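PDB 6TEQ: galactokinase from Bifidobacterium longum subsp. infantis ATCC 15697 = JCM 1222 = DSM 20088, which probably transfers the gamma-phosphate of ATP to the anomeric hydroxyl of galactose, as a galactokinase of the GHMP kinase family. Local coordinates for residues 37-49 with 363-375. Numbering follows the deposited sequence. Where two conformers were deposited one is given.
With GAF (2-deoxy-2-fluoro-alpha-D-galactopyranose), chain M.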
loop_
_atom_site.group_PDB
_atom_site.type_symbol
_atom_site.label_atom_id
_atom_site.label_comp_id
_atom_site.label_asym_id
_atom_site.label_seq_id
_atom_site.Cartn_x
_atom_site.Cartn_y
_atom_site.Cartn_z
ATOM N N ALA A 37 9.731 -6.274 -4.991
ATOM C CA ALA A 37 8.965 -5.040 -4.796
ATOM C C ALA A 37 8.693 -4.898 -3.323
ATOM O O ALA A 37 8.401 -5.901 -2.622
ATOM C CB ALA A 37 7.723 -5.076 -5.631
ATOM N N PRO A 38 8.701 -3.660 -2.827
ATOM C CA PRO A 38 8.456 -3.433 -1.408
ATOM C C PRO A 38 6.979 -3.323 -1.057
ATOM O O PRO A 38 6.101 -2.974 -1.842
ATOM C CB PRO A 38 9.194 -2.129 -1.138
ATOM C CG PRO A 38 8.961 -1.350 -2.446
ATOM C CD PRO A 38 9.167 -2.426 -3.502
ATOM N N GLY A 39 6.718 -3.576 0.222
ATOM C CA GLY A 39 5.481 -3.108 0.843
ATOM C C GLY A 39 5.594 -1.617 1.108
ATOM O O GLY A 39 6.586 -1.007 0.721
ATOM N N ARG A 40 4.563 -1.040 1.728
ATOM C CA ARG A 40 4.507 0.415 1.853
ATOM C C ARG A 40 3.817 0.801 3.137
ATOM O O ARG A 40 2.899 0.071 3.615
ATOM C CB ARG A 40 3.793 1.015 0.636
ATOM C CG ARG A 40 2.318 0.698 0.505
ATOM C CD ARG A 40 1.435 1.724 1.146
ATOM N NE ARG A 40 0.036 1.290 1.162
ATOM C CZ ARG A 40 -0.546 0.564 2.091
ATOM N NH1 ARG A 40 -1.823 0.222 1.938
ATOM N NH2 ARG A 40 0.066 0.272 3.232
ATOM N N VAL A 41 4.120 2.012 3.598
ATOM C CA VAL A 41 3.237 2.706 4.567
ATOM C C VAL A 41 2.807 4.050 3.980
ATOM O O VAL A 41 3.633 4.857 3.554
ATOM C CB VAL A 41 3.889 2.867 5.949
ATOM C CG1 VAL A 41 3.781 1.624 6.784
ATOM C CG2 VAL A 41 5.351 3.187 5.835
ATOM N N ASN A 42 1.512 4.288 4.043
ATOM C CA ASN A 42 0.954 5.578 3.631
ATOM C C ASN A 42 1.137 6.520 4.812
ATOM O O ASN A 42 0.554 6.306 5.858
ATOM C CB ASN A 42 -0.475 5.460 3.145
ATOM C CG ASN A 42 -0.868 6.669 2.342
ATOM O OD1 ASN A 42 -0.004 7.388 1.846
ATOM N ND2 ASN A 42 -2.169 6.876 2.280
ATOM N N LEU A 43 1.920 7.561 4.633
ATOM C CA LEU A 43 2.134 8.475 5.760
ATOM C C LEU A 43 0.816 9.189 6.051
ATOM O O LEU A 43 0.495 9.412 7.223
ATOM C CB LEU A 43 3.260 9.454 5.478
ATOM C CG LEU A 43 4.643 8.876 5.254
ATOM C CD1 LEU A 43 5.562 9.983 4.840
ATOM C CD2 LEU A 43 5.168 8.148 6.489
ATOM N N ILE A 44 0.156 9.670 5.002
ATOM C CA ILE A 44 -1.122 10.401 5.130
ATOM C C ILE A 44 -1.719 10.497 3.741
ATOM O O ILE A 44 -1.027 10.280 2.763
ATOM C CB ILE A 44 -0.800 11.792 5.769
ATOM C CG1 ILE A 44 -2.044 12.456 6.304
ATOM C CG2 ILE A 44 -0.019 12.715 4.868
ATOM C CD1 ILE A 44 -1.776 13.633 7.233
ATOM N N GLY A 45 -3.014 10.731 3.714
ATOM C CA GLY A 45 -3.804 10.752 2.480
ATOM C C GLY A 45 -4.438 9.409 2.277
ATOM O O GLY A 45 -4.139 8.714 1.320
ATOM N N GLU A 46 -5.305 9.077 3.192
ATOM C CA GLU A 46 -5.919 7.770 3.295
ATOM C C GLU A 46 -7.354 7.839 2.798
ATOM O O GLU A 46 -8.108 8.795 3.047
ATOM C CB GLU A 46 -5.902 7.291 4.741
ATOM C CG GLU A 46 -5.748 5.795 4.873
ATOM C CD GLU A 46 -4.310 5.371 4.533
ATOM O OE1 GLU A 46 -4.080 4.939 3.357
ATOM O OE2 GLU A 46 -3.390 5.530 5.405
ATOM N N HIS A 47 -7.654 6.856 1.978
ATOM C CA HIS A 47 -8.949 6.753 1.337
ATOM C C HIS A 47 -9.181 7.927 0.393
ATOM O O HIS A 47 -10.346 8.338 0.210
ATOM C CB HIS A 47 -10.002 6.479 2.337
ATOM C CG HIS A 47 -10.062 5.086 2.809
ATOM N ND1 HIS A 47 -10.623 4.056 2.066
ATOM C CD2 HIS A 47 -9.555 4.507 3.946
ATOM C CE1 HIS A 47 -10.451 2.944 2.761
ATOM N NE2 HIS A 47 -9.819 3.184 3.871
ATOM N N THR A 48 -8.124 8.402 -0.222
ATOM C CA THR A 48 -8.173 9.496 -1.182
ATOM C C THR A 48 -7.777 9.027 -2.576
ATOM O O THR A 48 -8.153 9.681 -3.540
ATOM C CB THR A 48 -7.209 10.605 -0.754
ATOM O OG1 THR A 48 -5.890 10.095 -0.595
ATOM C CG2 THR A 48 -7.614 11.261 0.538
ATOM N N ASP A 49 -7.028 7.938 -2.707
ATOM C CA ASP A 49 -6.554 7.529 -4.045
ATOM C C ASP A 49 -7.698 7.322 -5.048
ATOM O O ASP A 49 -7.615 7.857 -6.186
ATOM C CB ASP A 49 -5.596 6.375 -3.963
ATOM C CG ASP A 49 -6.064 5.056 -3.398
ATOM O OD1 ASP A 49 -7.091 5.052 -2.732
ATOM O OD2 ASP A 49 -5.372 4.040 -3.691
ATOM N N ARG A 363 -1.355 7.133 13.747
ATOM C CA ARG A 363 -2.542 6.900 12.937
ATOM C C ARG A 363 -2.484 5.490 12.397
ATOM O O ARG A 363 -1.403 4.999 12.071
ATOM C CB ARG A 363 -2.644 7.902 11.772
ATOM C CG ARG A 363 -1.452 7.925 10.832
ATOM C CD ARG A 363 -1.510 9.020 9.797
ATOM N NE ARG A 363 -2.596 8.749 8.901
ATOM C CZ ARG A 363 -2.629 7.845 7.915
ATOM N NH1 ARG A 363 -3.777 7.585 7.347
ATOM N NH2 ARG A 363 -1.564 7.269 7.452
ATOM N N MET A 364 -3.659 4.956 12.128
ATOM C CA MET A 364 -3.729 3.795 11.233
ATOM C C MET A 364 -3.162 4.167 9.854
ATOM O O MET A 364 -3.192 5.332 9.455
ATOM C CB MET A 364 -5.156 3.332 11.125
ATOM C CG MET A 364 -6.169 4.348 10.568
ATOM S SD MET A 364 -7.466 3.600 9.595
ATOM C CE MET A 364 -6.551 3.199 8.114
ATOM N N THR A 365 -2.651 3.178 9.136
ATOM C CA THR A 365 -2.167 3.344 7.746
ATOM C C THR A 365 -2.806 2.274 6.852
ATOM O O THR A 365 -3.101 1.137 7.320
ATOM C CB THR A 365 -0.618 3.268 7.664
ATOM O OG1 THR A 365 -0.160 3.752 6.390
ATOM C CG2 THR A 365 -0.047 1.892 7.937
ATOM N N GLY A 366 -3.073 2.665 5.612
ATOM C CA GLY A 366 -3.647 1.763 4.653
ATOM C C GLY A 366 -5.194 1.774 4.730
ATOM O O GLY A 366 -5.779 2.724 5.191
ATOM N N GLY A 367 -5.801 0.654 4.340
ATOM C CA GLY A 367 -7.256 0.592 4.194
ATOM C C GLY A 367 -8.003 0.638 5.488
ATOM O O GLY A 367 -9.089 1.134 5.499
ATOM N N GLY A 368 -7.423 0.156 6.558
ATOM C CA GLY A 368 -8.143 0.056 7.823
ATOM C C GLY A 368 -8.768 -1.296 8.072
ATOM O O GLY A 368 -8.364 -2.290 7.455
ATOM N N PHE A 369 -9.749 -1.295 8.994
ATOM C CA PHE A 369 -10.546 -2.492 9.394
ATOM C C PHE A 369 -9.641 -3.486 10.089
ATOM O O PHE A 369 -10.066 -4.616 10.313
ATOM C CB PHE A 369 -11.198 -3.113 8.155
ATOM C CG PHE A 369 -11.978 -2.141 7.332
ATOM C CD1 PHE A 369 -13.152 -1.610 7.831
ATOM C CD2 PHE A 369 -11.568 -1.813 6.045
ATOM C CE1 PHE A 369 -13.863 -0.701 7.070
ATOM C CE2 PHE A 369 -12.305 -0.936 5.278
ATOM C CZ PHE A 369 -13.460 -0.391 5.789
ATOM N N GLY A 370 -8.456 -3.055 10.510
ATOM C CA GLY A 370 -7.400 -3.931 10.988
ATOM C C GLY A 370 -6.078 -3.411 10.517
ATOM O O GLY A 370 -6.048 -2.259 10.030
ATOM N N GLY A 371 -5.031 -4.222 10.671
ATOM C CA GLY A 371 -3.727 -3.911 10.102
ATOM C C GLY A 371 -2.894 -3.092 11.046
ATOM O O GLY A 371 -2.803 -3.408 12.229
ATOM N N SER A 372 -2.240 -2.078 10.486
ATOM C CA SER A 372 -1.120 -1.420 11.197
ATOM C C SER A 372 -1.408 0.037 11.547
ATOM O O SER A 372 -2.185 0.736 10.840
ATOM C CB SER A 372 0.180 -1.515 10.432
ATOM O OG SER A 372 0.512 -2.837 10.078
ATOM N N ILE A 373 -0.708 0.490 12.570
ATOM C CA ILE A 373 -0.560 1.906 12.900
ATOM C C ILE A 373 0.864 2.317 12.630
ATOM O O ILE A 373 1.802 1.519 12.641
ATOM C CB ILE A 373 -1.024 2.249 14.341
ATOM C CG1 ILE A 373 -0.062 1.779 15.434
ATOM C CG2 ILE A 373 -2.420 1.798 14.602
ATOM C CD1 ILE A 373 -0.036 2.723 16.549
ATOM N N ILE A 374 1.026 3.618 12.500
ATOM C CA ILE A 374 2.325 4.280 12.426
ATOM C C ILE A 374 2.322 5.429 13.419
ATOM O O ILE A 374 1.295 5.988 13.760
ATOM C CB ILE A 374 2.636 4.736 11.005
ATOM C CG1 ILE A 374 1.770 5.911 10.596
ATOM C CG2 ILE A 374 2.552 3.546 10.048
ATOM C CD1 ILE A 374 2.003 6.429 9.199
ATOM N N ALA A 375 3.516 5.762 13.856
ATOM C CA ALA A 375 3.731 6.882 14.765
ATOM C C ALA A 375 5.068 7.533 14.483
ATOM O O ALA A 375 6.116 6.832 14.336
ATOM C CB ALA A 375 3.647 6.383 16.205
HETATM C C1 GAF M . -6.083 0.028 0.605
HETATM C C2 GAF M . -6.049 0.149 -0.904
HETATM F F2 GAF M . -5.383 -0.916 -1.412
HETATM C C3 GAF M . -5.384 1.433 -1.355
HETATM O O3 GAF M . -5.616 1.621 -2.715
HETATM C C4 GAF M . -5.980 2.666 -0.612
HETATM O O4 GAF M . -7.312 2.972 -1.006
HETATM C C5 GAF M . -5.920 2.414 0.856
HETATM O O5 GAF M . -6.619 1.234 1.170
HETATM C C6 GAF M . -6.496 3.542 1.687
HETATM O O6 GAF M . -5.757 4.750 1.509
HETATM O O1 GAF M . -4.729 -0.193 0.955
HETATM O O HOH W 1 -4.040 -1.551 3.345
#
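R363 reaches E46 end-on, its NH1 and NH2 both directed at the single oxygen OE2 and approaching from the same face of the carboxylate. The bond from R363 NH1 to E46 OE2 in this salt bridge is 2.9 Å long and nearly straight, whereas R363 NH2 to the same oxygen is longer; the two flat groups lie only 22° apart. The R363 chain bends at chi3, and I44 CA lies over one face of the guanidinium, toward its rim, while NH2 also makes a weak bond to L43 O. E46 OE2 accepts a further, weak bond from G366 N at 2.9 Å. N42 ND2 hydrogen-bonds the other carboxylate oxygen, E46 OE1, from above the carboxylate plane, with OE1 lying in the plane of the N42 amide; E46 OE1 also comes within 2.5 Å of GAF O6. Through E46, R363 thus acts as a second-shell residue of the sugar pocket. These residues join the galactokinase signature, at the turn after strand 33-42 that carries E46 and H47, to the glycine-rich GGGFGG loop between strands 361-365 and 372-378, in the region of the GHMP kinase C-terminal family, and the bound 2-deoxy-2-fluoro-galactose lies beside this junction. H47 spans the two segments with its ring: H47 NE2 gives an almost linear bond (2.7 Å, 170°) to G367 O in the ring plane, ND1 is held by Y50, and one face lies against GAF C6, while the backbone H47 N bonds GAF O6 at 2.9 Å. R40, salt-bridged to D191, passes G366 and turns the edge of its guanidinium to GAF O1 and to a water shared with G367 N. Farther from the sugar, T365 OG1, placed anti to the backbone N (chi1 -166°), donates to N42 O at 2.7 Å, and I374 CD1 lies against N42 O and L43 O.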